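PDB 3D4O: dipicolinate synthase subunit A from Bacillus halodurans, which probably acts as one subunit of the enzyme that makes dipicolinate, the calcium-binding acid of bacterial spores, and is likely to bind a dinucleotide cofactor. Local coordinates for residues V9-D14 / D60-P65; H97-S102 / N117-K122; G140-A145 / R172-L177; S205-E210 / A228-E233; M234-F239 / E256-K261. All blocks are in the same frame, centred on the assembly; numbering follows the deposited sequence.

Contact 1 (V9-D14 / D60-P65); sequences VIIGGD and DAILLP. With EDO (1,2-ethanediol), chain M.
The two middle strands of the N-terminal Rossmann-type sheet meet here: strand 9-11, continued by a glycine turn, runs parallel to strand 61-63, with Val9 beside Ile62 and Ile10 beside Leu63. The backbones are joined by three hydrogen bonds, Val9 N to Ala61 O (2.8 Å), Leu63 N to Val9 O (2.7 Å) and Ile11 N to Leu63 O (3.0 Å). On one face of the sheet Val9 and Ile62 lie side by side and point the same way. Val9 places CG1 between its backbone N and carbonyl carbon (chi1 62°), and this branch presses on Ile62 CG1 at 3.4 Å, a tight fit. CD1 of Ile11 reaches CG2 of Ile62 on the same face. On the other face Ile10 CG1 meets Leu63 CD2 at 3.9 Å, and both side chains touch Leu24 of helix 15-26, while Leu285 of helix 274-289 also packs on Leu63.

Beyond the strands, the chain turns through Gly12 and Gly13 toward helix 15-26, the place where a Rossmann fold commonly carries its glycine-rich loop. Both glycines adopt positive phi. Pro65 lies against this turn, its CD 3.2 Å from Ile11 O and its CG 3.6 Å from Gly13 N. A water near Gly12 O and Leu63 O probably bridges the turn and the neighbouring strand, though it has more acceptors nearby than protons. At Leu64 a bound 1,2-ethanediol, probably from the crystallisation liquor, straddles the carbonyl: its hydroxyls O1 and O2 both donate to Leu64 O, each at 2.7 Å.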
# COMPACT_ATOMS: atom_id res chain seq x y z
N VAL C 9 22.79 9.95 25.29
CA VAL C 9 23.38 9.82 23.97
C VAL C 9 22.37 9.04 23.13
O VAL C 9 21.88 7.99 23.53
CB VAL C 9 24.78 9.16 23.95
CG1 VAL C 9 24.74 7.75 24.48
CG2 VAL C 9 25.35 9.16 22.53
N ILE C 10 22.04 9.66 22.01
CA ILE C 10 21.14 9.14 21.02
C ILE C 10 21.99 8.80 19.82
O ILE C 10 22.59 9.66 19.19
CB ILE C 10 20.05 10.17 20.63
CG1 ILE C 10 19.20 10.55 21.86
CG2 ILE C 10 19.13 9.63 19.55
CD1 ILE C 10 17.93 11.36 21.52
N ILE C 11 22.01 7.51 19.51
CA ILE C 11 22.86 6.95 18.47
C ILE C 11 22.02 6.30 17.41
O ILE C 11 21.35 5.31 17.65
CB ILE C 11 23.81 5.90 19.07
CG1 ILE C 11 24.56 6.50 20.28
CG2 ILE C 11 24.84 5.42 18.03
CD1 ILE C 11 25.52 5.54 20.95
N GLY C 12 22.07 6.91 16.24
CA GLY C 12 21.31 6.45 15.08
C GLY C 12 19.80 6.39 15.21
O GLY C 12 19.18 6.84 16.18
N GLY C 13 19.25 5.80 14.17
CA GLY C 13 17.82 5.54 14.06
C GLY C 13 17.23 5.97 12.75
O GLY C 13 17.90 6.06 11.72
N ASP C 14 15.94 6.23 12.82
CA ASP C 14 15.21 6.70 11.67
C ASP C 14 14.36 7.90 12.02
O ASP C 14 14.69 8.64 12.95
CB ASP C 14 14.43 5.58 10.98
CG ASP C 14 13.32 4.98 11.83
OD1 ASP C 14 12.76 5.67 12.69
OD2 ASP C 14 12.96 3.83 11.57
N ASP C 60 23.96 9.34 31.24
CA ASP C 60 23.01 8.63 32.11
C ASP C 60 22.25 7.58 31.30
O ASP C 60 21.62 6.67 31.86
CB ASP C 60 21.97 9.57 32.73
CG ASP C 60 22.59 10.73 33.51
OD1 ASP C 60 22.77 10.62 34.74
OD2 ASP C 60 22.89 11.77 32.90
N ALA C 61 22.31 7.72 29.99
CA ALA C 61 21.56 6.80 29.13
C ALA C 61 21.93 6.82 27.67
O ALA C 61 22.20 7.86 27.06
CB ALA C 61 20.07 7.04 29.28
N ILE C 62 21.89 5.62 27.12
CA ILE C 62 22.18 5.38 25.72
C ILE C 62 20.94 4.90 25.01
O ILE C 62 20.38 3.88 25.36
CB ILE C 62 23.31 4.35 25.57
CG1 ILE C 62 24.55 4.86 26.32
CG2 ILE C 62 23.57 4.04 24.09
CD1 ILE C 62 25.77 3.98 26.15
N LEU C 63 20.53 5.66 24.00
CA LEU C 63 19.34 5.35 23.22
C LEU C 63 19.72 4.88 21.85
O LEU C 63 20.24 5.63 21.01
CB LEU C 63 18.38 6.56 23.11
CG LEU C 63 17.42 6.91 24.26
CD1 LEU C 63 18.03 6.79 25.64
CD2 LEU C 63 16.84 8.32 24.06
N LEU C 64 19.43 3.60 21.64
CA LEU C 64 19.67 2.96 20.36
C LEU C 64 18.38 2.89 19.57
O LEU C 64 17.28 3.02 20.12
CB LEU C 64 20.22 1.56 20.57
CG LEU C 64 21.52 1.41 21.35
CD1 LEU C 64 21.97 -0.01 21.38
CD2 LEU C 64 22.59 2.31 20.72
N PRO C 65 18.49 2.68 18.25
CA PRO C 65 17.29 2.53 17.47
C PRO C 65 16.48 1.33 17.92
O PRO C 65 16.94 0.52 18.73
CB PRO C 65 17.81 2.26 16.05
CG PRO C 65 19.20 2.71 16.05
CD PRO C 65 19.70 2.55 17.43
C1 EDO M . 13.88 3.72 21.08
O1 EDO M . 14.63 3.18 19.99
C2 EDO M . 14.67 3.67 22.40
O2 EDO M . 15.97 4.22 22.18
O HOH W 1 18.55 6.03 18.69

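Contact 2 (H97-S102 / N117-K122); sequences HCVVYS and NRTLVK
Val121 packs alongside the ring of Tyr101, its CB 3.6 Å from Tyr101 CD2, with the two side chains pointing the same way. With CG1 anti to the backbone N (chi1 176°), Val121 keeps both methyls beside the Tyr101 ring, and CG2 in addition touches Val99 CG1. On the other face Leu120 CD1 lies 3.8 Å from Val100 CG1. Between the faces run three backbone bonds: Val100 N to Thr119 O, Val121 N to Val100 O at 2.9 Å, and Ser102 N to Val121 O at 2.8 Å. At the start of the pair a water takes over, donating to Cys98 O and accepting from Thr119 N. Beside it Arg118 CD rests 3.5 Å from Cys98 O, while Arg118 NE is held by Thr94 OG1.

Further out, helix 107-116 completes the beta-alpha-beta unit, with Met113 against Val100 and Leu120, and Leu285, Leu288 and Leu289 of helix 274-289 pack on Tyr101. Ser102 OG turns to Ile104 O. Direct backbone bonds and apolar packing thus join the strands over most of their length, with a water bridging their beginning.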
# COMPACT_ATOMS: atom_id res chain seq x y z
N HIS C 97 25.13 3.64 36.78
CA HIS C 97 23.66 3.79 36.64
C HIS C 97 23.18 3.94 35.21
O HIS C 97 21.99 3.91 34.95
CB HIS C 97 23.13 4.97 37.46
CG HIS C 97 23.73 6.27 37.08
ND1 HIS C 97 23.24 7.05 36.05
CD2 HIS C 97 24.81 6.92 37.56
CE1 HIS C 97 23.99 8.13 35.93
NE2 HIS C 97 24.95 8.07 36.83
N CYS C 98 24.11 4.07 34.28
CA CYS C 98 23.74 4.26 32.86
C CYS C 98 22.91 3.10 32.35
O CYS C 98 23.22 1.95 32.58
CB CYS C 98 24.98 4.44 31.96
SG CYS C 98 24.59 4.83 30.18
N VAL C 99 21.85 3.46 31.65
CA VAL C 99 20.92 2.49 31.06
C VAL C 99 20.87 2.64 29.55
O VAL C 99 20.87 3.74 28.99
CB VAL C 99 19.48 2.65 31.65
CG1 VAL C 99 18.50 1.70 31.01
CG2 VAL C 99 19.52 2.46 33.16
N VAL C 100 20.83 1.48 28.90
CA VAL C 100 20.77 1.41 27.47
C VAL C 100 19.36 1.05 27.11
O VAL C 100 18.78 0.13 27.68
CB VAL C 100 21.68 0.32 26.93
CG1 VAL C 100 21.62 0.32 25.42
CG2 VAL C 100 23.09 0.54 27.43
N TYR C 101 18.81 1.81 26.17
CA TYR C 101 17.43 1.58 25.67
C TYR C 101 17.41 1.17 24.21
O TYR C 101 18.02 1.79 23.35
CB TYR C 101 16.54 2.85 25.82
CG TYR C 101 16.20 3.22 27.25
CD1 TYR C 101 17.03 4.06 27.98
CD2 TYR C 101 15.04 2.74 27.85
CE1 TYR C 101 16.73 4.40 29.30
CE2 TYR C 101 14.72 3.07 29.16
CZ TYR C 101 15.57 3.89 29.88
OH TYR C 101 15.27 4.24 31.17
N SER C 102 16.68 0.11 23.94
CA SER C 102 16.53 -0.35 22.57
C SER C 102 15.07 -0.76 22.33
O SER C 102 14.20 -0.63 23.19
CB SER C 102 17.48 -1.54 22.33
OG SER C 102 17.51 -1.93 20.97
N ASN C 117 28.00 -5.15 32.70
CA ASN C 117 27.11 -5.07 33.86
C ASN C 117 26.21 -3.85 33.81
O ASN C 117 26.01 -3.17 34.82
CB ASN C 117 27.93 -5.08 35.16
N ARG C 118 25.71 -3.57 32.60
CA ARG C 118 24.78 -2.45 32.38
C ARG C 118 23.39 -2.95 32.07
O ARG C 118 23.20 -4.00 31.43
CB ARG C 118 25.26 -1.53 31.25
CG ARG C 118 26.52 -0.75 31.57
CD ARG C 118 26.27 0.28 32.65
NE ARG C 118 27.49 0.98 33.06
CZ ARG C 118 28.40 0.45 33.86
NH1 ARG C 118 28.26 -0.78 34.31
NH2 ARG C 118 29.48 1.15 34.19
N THR C 119 22.41 -2.20 32.55
CA THR C 119 20.99 -2.55 32.36
C THR C 119 20.56 -2.22 30.96
O THR C 119 20.91 -1.19 30.41
CB THR C 119 20.09 -1.84 33.38
OG1 THR C 119 20.39 -2.33 34.70
CG2 THR C 119 18.61 -2.09 33.08
N LEU C 120 19.79 -3.13 30.40
CA LEU C 120 19.24 -2.98 29.06
C LEU C 120 17.73 -3.09 29.07
O LEU C 120 17.16 -4.06 29.57
CB LEU C 120 19.81 -4.04 28.13
CG LEU C 120 19.28 -4.12 26.71
CD1 LEU C 120 19.67 -2.89 25.88
CD2 LEU C 120 19.80 -5.40 26.08
N VAL C 121 17.11 -2.07 28.50
CA VAL C 121 15.68 -2.02 28.34
C VAL C 121 15.30 -2.16 26.87
O VAL C 121 15.64 -1.35 26.03
CB VAL C 121 15.10 -0.72 28.92
CG1 VAL C 121 13.61 -0.64 28.64
CG2 VAL C 121 15.38 -0.65 30.40
N LYS C 122 14.59 -3.22 26.60
CA LYS C 122 14.09 -3.54 25.28
C LYS C 122 12.64 -3.12 25.26
O LYS C 122 11.76 -3.84 25.74
CB LYS C 122 14.23 -5.04 25.00
CG LYS C 122 15.67 -5.52 24.85
CD LYS C 122 15.75 -7.03 24.76
CE LYS C 122 15.81 -7.70 26.14
NZ LYS C 122 17.11 -7.48 26.84
O HOH W 2 22.65 0.08 34.33

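Contact 3 (G140-A145 / R172-L177). With EDO (1,2-ethanediol), chain L.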
# COMPACT_ATOMS: atom_id res chain seq x y z
N GLY C 140 1.85 -0.68 7.18
CA GLY C 140 2.95 -0.85 6.24
C GLY C 140 2.84 -2.16 5.49
O GLY C 140 3.17 -2.24 4.31
N THR C 141 2.40 -3.19 6.18
CA THR C 141 2.25 -4.53 5.59
C THR C 141 1.16 -4.49 4.51
O THR C 141 1.29 -5.02 3.44
CB THR C 141 1.91 -5.59 6.68
OG1 THR C 141 2.97 -5.62 7.63
CG2 THR C 141 1.74 -7.02 6.05
N ILE C 142 0.09 -3.78 4.80
CA ILE C 142 -1.01 -3.64 3.85
C ILE C 142 -0.52 -2.86 2.64
O ILE C 142 -0.76 -3.24 1.49
CB ILE C 142 -2.20 -2.97 4.53
CG1 ILE C 142 -2.95 -4.04 5.32
CG2 ILE C 142 -3.15 -2.26 3.55
CD1 ILE C 142 -3.92 -3.41 6.32
N MSE C 143 0.17 -1.75 2.91
CA MSE C 143 0.68 -0.91 1.81
C MSE C 143 1.58 -1.75 0.92
O MSE C 143 1.50 -1.69 -0.29
CB MSE C 143 1.45 0.31 2.35
CG MSE C 143 2.25 1.03 1.26
SE MSE C 143 3.64 2.21 2.00
CE MSE C 143 4.95 0.83 2.57
N MSE C 144 2.40 -2.58 1.52
CA MSE C 144 3.32 -3.42 0.73
C MSE C 144 2.62 -4.49 -0.12
O MSE C 144 3.02 -4.80 -1.25
CB MSE C 144 4.31 -4.20 1.60
CG MSE C 144 4.99 -3.43 2.72
SE MSE C 144 6.91 -3.72 2.66
CE MSE C 144 6.70 -2.49 1.10
N ALA C 145 1.63 -5.11 0.49
CA ALA C 145 0.91 -6.21 -0.16
C ALA C 145 0.19 -5.66 -1.39
O ALA C 145 0.14 -6.29 -2.46
CB ALA C 145 -0.07 -6.87 0.81
N ARG C 172 -6.37 -8.88 11.39
CA ARG C 172 -7.62 -8.12 11.54
C ARG C 172 -7.80 -7.12 10.39
O ARG C 172 -8.88 -6.95 9.84
CB ARG C 172 -7.63 -7.42 12.92
CG ARG C 172 -8.96 -6.76 13.30
CD ARG C 172 -8.99 -6.26 14.79
NE ARG C 172 -9.48 -7.20 15.83
CZ ARG C 172 -8.73 -7.71 16.82
NH1 ARG C 172 -7.45 -7.38 16.89
NH2 ARG C 172 -9.27 -8.52 17.76
N LYS C 173 -6.72 -6.47 10.04
CA LYS C 173 -6.72 -5.47 8.98
C LYS C 173 -6.82 -6.09 7.57
O LYS C 173 -7.43 -5.53 6.70
CB LYS C 173 -5.53 -4.52 9.09
CG LYS C 173 -5.80 -3.50 10.18
CD LYS C 173 -4.70 -2.48 10.39
CE LYS C 173 -5.23 -1.23 11.19
NZ LYS C 173 -5.81 -1.41 12.54
N PHE C 174 -6.23 -7.25 7.33
CA PHE C 174 -6.38 -7.83 6.01
C PHE C 174 -7.84 -8.24 5.83
O PHE C 174 -8.43 -8.05 4.76
CB PHE C 174 -5.40 -8.97 5.73
CG PHE C 174 -4.10 -8.49 5.18
CD1 PHE C 174 -3.94 -8.34 3.81
CD2 PHE C 174 -3.07 -8.13 6.01
CE1 PHE C 174 -2.77 -7.85 3.29
CE2 PHE C 174 -1.89 -7.66 5.50
CZ PHE C 174 -1.73 -7.53 4.13
N ALA C 175 -8.43 -8.72 6.91
CA ALA C 175 -9.81 -9.19 6.88
C ALA C 175 -10.75 -8.02 6.68
O ALA C 175 -11.66 -8.08 5.87
CB ALA C 175 -10.17 -9.94 8.12
N ALA C 176 -10.50 -6.93 7.38
CA ALA C 176 -11.40 -5.77 7.30
C ALA C 176 -11.31 -5.15 5.92
O ALA C 176 -12.23 -4.45 5.47
CB ALA C 176 -11.13 -4.74 8.41
N LEU C 177 -10.23 -5.47 5.23
CA LEU C 177 -10.03 -5.01 3.85
C LEU C 177 -10.59 -5.97 2.76
O LEU C 177 -10.40 -5.75 1.56
CB LEU C 177 -8.56 -4.76 3.56
CG LEU C 177 -7.94 -3.49 4.14
CD1 LEU C 177 -6.66 -3.24 3.32
CD2 LEU C 177 -8.87 -2.26 4.05
C1 EDO L . -11.63 -9.85 11.82
O1 EDO L . -12.24 -9.95 13.10
C2 EDO L . -12.39 -8.83 10.96
O2 EDO L . -11.51 -7.75 10.68
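Segments 140-145 of helix 127-148 and 172-176 of helix 165-176 have axes 10.5 Å apart at closest, at 49°, with Ile142 and Phe174 having the nearest CA atoms. The side chains of these two slide past one another in opposite directions. Ile142 CG1 sits over one face of the Phe174 ring, 4.0 Å from its centroid and shifted toward the rim, a CH-pi contact. At the ring edge, in plane, lie Thr141 CG2, 3.7 Å from Phe174 CE2, and Ala145 CB, 3.8 Å from Phe174 CZ. With Ile142 CG1 anti to the carbonyl carbon (chi1 -81°) and the chain extended at chi2 (165°), CD1 is carried onto Lys173 CB at a tight 3.4 Å, while CG2 meets Leu177 CD1 tip to tip at 3.7 Å. Replacing Phe174 by an alanine would probably leave Ile142 CG1, Thr141 CG2 and Ala145 CB facing a gap where the ring had been.

Ile218 of strand 216-219 touches both Thr141 and Phe174 from the sheet, and Ile142 of the second subunit packs on Leu177, placing the pair between sheet and dimer partner. Helix 165-176 follows strand 157-161 and a probable GxGxxG turn, the arrangement characteristic of the first beta-alpha step of a Rossmann domain.

Contact 4 (S205-E210 / A228-E233)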
# COMPACT_ATOMS: atom_id res chain seq x y z
N SER C 205 1.22 -26.70 12.08
CA SER C 205 1.93 -27.90 11.61
C SER C 205 1.43 -28.36 10.25
O SER C 205 2.03 -29.19 9.61
CB SER C 205 1.82 -29.04 12.64
OG SER C 205 0.49 -29.49 12.73
N LYS C 206 0.34 -27.77 9.81
CA LYS C 206 -0.28 -28.11 8.54
C LYS C 206 -0.07 -27.04 7.49
O LYS C 206 -0.80 -26.96 6.51
CB LYS C 206 -1.79 -28.30 8.72
CG LYS C 206 -2.14 -29.35 9.75
CD LYS C 206 -1.52 -30.67 9.38
N ALA C 207 0.93 -26.19 7.71
CA ALA C 207 1.21 -25.08 6.78
C ALA C 207 1.29 -25.47 5.33
O ALA C 207 0.74 -24.78 4.46
CB ALA C 207 2.49 -24.34 7.17
N ALA C 208 1.98 -26.56 5.06
CA ALA C 208 2.24 -27.00 3.68
C ALA C 208 0.95 -27.24 2.95
O ALA C 208 0.77 -26.88 1.80
CB ALA C 208 3.10 -28.29 3.65
N GLN C 209 0.03 -27.87 3.65
CA GLN C 209 -1.29 -28.19 3.07
C GLN C 209 -2.11 -26.93 2.97
O GLN C 209 -2.72 -26.64 1.95
CB GLN C 209 -2.01 -29.22 3.95
CG GLN C 209 -3.50 -29.36 3.74
CD GLN C 209 -4.13 -30.27 4.82
OE1 GLN C 209 -3.58 -31.35 5.14
NE2 GLN C 209 -5.25 -29.83 5.39
N GLU C 210 -2.05 -26.13 4.01
CA GLU C 210 -2.96 -24.98 4.09
C GLU C 210 -2.59 -23.78 3.22
O GLU C 210 -3.48 -22.99 2.83
CB GLU C 210 -3.17 -24.57 5.55
CG GLU C 210 -3.78 -25.72 6.34
CD GLU C 210 -5.18 -26.06 5.86
OE1 GLU C 210 -5.91 -25.14 5.39
OE2 GLU C 210 -5.53 -27.25 5.97
N ALA C 228 11.07 -24.92 2.93
CA ALA C 228 11.13 -25.32 1.53
C ALA C 228 9.88 -26.11 1.12
O ALA C 228 9.31 -25.88 0.07
CB ALA C 228 12.40 -26.15 1.25
N ASN C 229 9.49 -27.07 1.96
CA ASN C 229 8.32 -27.94 1.64
C ASN C 229 7.06 -27.14 1.61
O ASN C 229 6.15 -27.40 0.82
CB ASN C 229 8.17 -29.16 2.57
CG ASN C 229 8.71 -30.44 1.93
OD1 ASN C 229 8.33 -30.78 0.80
ND2 ASN C 229 9.57 -31.16 2.65
N VAL C 230 7.01 -26.13 2.45
CA VAL C 230 5.83 -25.28 2.48
C VAL C 230 5.82 -24.48 1.18
O VAL C 230 4.85 -24.48 0.41
CB VAL C 230 5.84 -24.32 3.68
CG1 VAL C 230 4.74 -23.27 3.56
CG2 VAL C 230 5.69 -25.13 4.98
N LEU C 231 6.92 -23.80 0.98
CA LEU C 231 7.12 -23.00 -0.22
C LEU C 231 6.85 -23.81 -1.49
O LEU C 231 6.22 -23.32 -2.41
CB LEU C 231 8.54 -22.39 -0.28
CG LEU C 231 8.83 -21.23 0.68
CD1 LEU C 231 10.31 -20.89 0.76
CD2 LEU C 231 8.05 -20.00 0.31
N ALA C 232 7.28 -25.07 -1.50
CA ALA C 232 7.13 -25.90 -2.69
C ALA C 232 5.67 -26.12 -3.12
O ALA C 232 5.37 -26.32 -4.30
CB ALA C 232 7.82 -27.25 -2.49
N GLU C 233 4.77 -26.03 -2.16
CA GLU C 233 3.32 -26.25 -2.41
C GLU C 233 2.55 -24.98 -2.69
O GLU C 233 1.39 -25.00 -3.08
CB GLU C 233 2.69 -26.99 -1.22
CG GLU C 233 2.93 -28.50 -1.32
CD GLU C 233 2.17 -29.10 -2.50
OE1 GLU C 233 0.96 -28.81 -2.62
OE2 GLU C 233 2.80 -29.82 -3.32
O HOH W 3 1.85 -24.60 0.69
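Val230 carries this small contact with one branch. Its CG1 is anti to the backbone N (chi1 170°), which leaves CG2 anti to the carbonyl carbon and turned to the facing helix, where it lies 4.0 Å from Ala207 CB and equally far from Ala208 N. The CB of Ala208 stands slightly farther from the same methyl, at 4.3 Å. With only methyl groups offered by the two alanines, the backbones come close, and the CA atoms of Ala208 and Val230 are 4.2 Å apart.

One turn further along, Glu233 comes up against Ala208 through its aliphatic root: CB is 3.6 Å from Ala208 O, and the chain then bends at chi2 (-67°). Arg212, just past helix 207-210, touches the Glu233 side chain as well.

Both helices belong to the C-terminal Rossmann-type domain. Helix 207-210 lies in the connection from edge strand 200-203 to strand 216-219, and helix 228-233 in the next connection, from strand 216-219 to strand 239-242.

Beside the methyl contact a water spans the backbones, donating to Ala208 O at 2.8 Å and to Val230 O at 3.0 Å, so both of its protons are spent on carbonyls. Val230 O also accepts the backbone N of Glu233. Leu211 adds to the packing on Val230.

Contact 5 (M234-F239 / E256-K261); sequences MPSHTF and EKRGIK
The ring of Phe239 turns an edge to Lys261, whose carbonyl O lies in the ring plane 3.5 Å from Phe239 CD1; Lys261 CG lies 4.0 Å from the same CD1 of Phe239, and the His148 ring meets Phe239 at about 45° between planes. The other flat group, the guanidinium of Arg258, has Ile260 CD1 over the centre of one face, 3.7 Å above the plane. Its NH1 makes a weak, bent bond to Met234 O (2.9 Å, 129°) and also donates a hydrogen bond to Leu231 O, while NH2 passes Ser236 CA at 3.5 Å. The chain gets there by bending at chi2 and chi3.

Ile260 packs against the type I turn 235-238. CD1 comes to 3.1 Å from Pro235 O, and CG2 presses tightly on CE of Met234, a selenomethionine, at 3.4 Å. Gly259, with positive phi, closes helix 252-257 in a Schellman motif. A lysine in place of Arg258 has no flat group for Ile260 CD1 to rest on and would probably leave Met234 O or Leu231 O without its donor.

One water donates to Ser236 O and Thr238 O and accepts from Lys261 N, and another, hydrogen-bonded to Ser236 OG, probably also donates to Gly259 O. Polar groups at the entry to strands 239-242 and 261-264 are joined largely through a guanidinium and waters, with Ile260 and Met234 supplying apolar contact.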
# COMPACT_ATOMS: atom_id res chain seq x y z
N MSE C 234 3.21 -23.86 -2.50
CA MSE C 234 2.56 -22.54 -2.69
C MSE C 234 2.40 -22.18 -4.14
O MSE C 234 3.13 -22.67 -4.97
CB MSE C 234 3.35 -21.43 -2.01
CG MSE C 234 3.11 -21.37 -0.53
SE MSE C 234 4.25 -20.06 0.36
CE MSE C 234 4.76 -18.95 -1.10
N PRO C 235 1.42 -21.32 -4.45
CA PRO C 235 1.32 -20.84 -5.81
C PRO C 235 2.56 -20.05 -6.16
O PRO C 235 3.14 -19.38 -5.30
CB PRO C 235 0.10 -19.90 -5.76
CG PRO C 235 -0.67 -20.33 -4.58
CD PRO C 235 0.36 -20.78 -3.59
N SER C 236 2.91 -20.12 -7.42
CA SER C 236 4.08 -19.43 -7.98
C SER C 236 4.07 -17.92 -7.83
O SER C 236 5.10 -17.28 -7.82
CB SER C 236 4.18 -19.78 -9.47
OG SER C 236 5.19 -19.02 -10.08
N HIS C 237 2.89 -17.35 -7.69
CA HIS C 237 2.74 -15.89 -7.61
C HIS C 237 2.66 -15.40 -6.17
O HIS C 237 2.52 -14.21 -5.93
CB HIS C 237 1.48 -15.46 -8.33
CG HIS C 237 0.23 -15.94 -7.66
ND1 HIS C 237 -0.41 -17.10 -8.04
CD2 HIS C 237 -0.45 -15.45 -6.59
CE1 HIS C 237 -1.46 -17.29 -7.24
NE2 HIS C 237 -1.49 -16.31 -6.34
N THR C 238 2.76 -16.31 -5.21
CA THR C 238 2.59 -15.93 -3.82
C THR C 238 3.62 -14.89 -3.38
O THR C 238 4.77 -14.92 -3.79
CB THR C 238 2.67 -17.11 -2.87
OG1 THR C 238 1.82 -18.14 -3.33
CG2 THR C 238 2.21 -16.69 -1.48
N PHE C 239 3.16 -13.98 -2.54
CA PHE C 239 4.03 -12.95 -1.96
C PHE C 239 4.16 -13.22 -0.46
O PHE C 239 3.18 -13.24 0.28
CB PHE C 239 3.46 -11.57 -2.26
CG PHE C 239 4.29 -10.42 -1.72
CD1 PHE C 239 5.66 -10.48 -1.67
CD2 PHE C 239 3.67 -9.25 -1.34
CE1 PHE C 239 6.39 -9.42 -1.20
CE2 PHE C 239 4.40 -8.17 -0.90
CZ PHE C 239 5.77 -8.26 -0.84
N GLU C 256 13.62 -18.03 -3.24
CA GLU C 256 14.34 -17.42 -4.35
C GLU C 256 14.56 -18.43 -5.47
O GLU C 256 14.30 -18.17 -6.64
CB GLU C 256 15.64 -16.87 -3.80
CG GLU C 256 16.49 -16.11 -4.77
CD GLU C 256 17.64 -15.40 -4.05
OE1 GLU C 256 17.46 -14.94 -2.88
OE2 GLU C 256 18.73 -15.28 -4.65
N LYS C 257 14.97 -19.63 -5.07
CA LYS C 257 15.25 -20.70 -6.00
C LYS C 257 14.00 -21.10 -6.79
O LYS C 257 14.08 -21.37 -7.98
CB LYS C 257 15.82 -21.93 -5.28
N ARG C 258 12.85 -21.15 -6.13
CA ARG C 258 11.64 -21.57 -6.85
C ARG C 258 10.82 -20.38 -7.34
O ARG C 258 9.68 -20.52 -7.77
CB ARG C 258 10.77 -22.53 -6.03
CG ARG C 258 9.97 -21.91 -4.94
CD ARG C 258 8.60 -22.54 -4.92
NE ARG C 258 7.87 -22.26 -6.16
CZ ARG C 258 6.61 -22.63 -6.41
NH1 ARG C 258 5.92 -23.29 -5.50
NH2 ARG C 258 6.04 -22.32 -7.57
N GLY C 259 11.44 -19.22 -7.29
CA GLY C 259 10.83 -18.00 -7.79
C GLY C 259 9.67 -17.42 -7.01
O GLY C 259 8.82 -16.71 -7.56
N ILE C 260 9.59 -17.75 -5.73
CA ILE C 260 8.59 -17.13 -4.87
C ILE C 260 9.21 -15.84 -4.34
O ILE C 260 10.33 -15.86 -3.84
CB ILE C 260 8.20 -18.00 -3.66
CG1 ILE C 260 7.58 -19.32 -4.10
CG2 ILE C 260 7.23 -17.24 -2.77
CD1 ILE C 260 6.22 -19.20 -4.71
N LYS C 261 8.51 -14.73 -4.51
CA LYS C 261 8.96 -13.42 -3.98
C LYS C 261 8.70 -13.35 -2.47
O LYS C 261 7.56 -13.36 -2.00
CB LYS C 261 8.23 -12.26 -4.66
CG LYS C 261 8.71 -10.88 -4.21
CD LYS C 261 8.13 -9.79 -5.11
CE LYS C 261 8.76 -8.41 -4.82
NZ LYS C 261 8.30 -7.35 -5.77
O HOH W 4 5.89 -15.12 -6.20
O HOH W 5 7.75 -18.35 -9.47

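In the fold
Contacts 1 and 2 are strand pairs of one sheet, their centres 11 Å apart; strand 61-63 joins them through probable hydrogen bonds from Tyr101 N to Ile62 O (2.7 Å) and Ile62 N to Val99 O (2.8 Å). Contacts 3, 4 and 5 belong to the second Rossmann-type domain, across the chain's centre: contact 3 lies about 31 Å from contact 1 between centres. Contact 5 links its companions. Its Arg258 reaches Leu231 in contact 4, centres 12 Å apart, and its Phe239 ring packs on Met144 and Ala145 of contact 3, centres 20 Å apart. In related two-domain dehydrogenases the active site lies between the domains; here it may likewise separate contacts 1 and 2 from the rest.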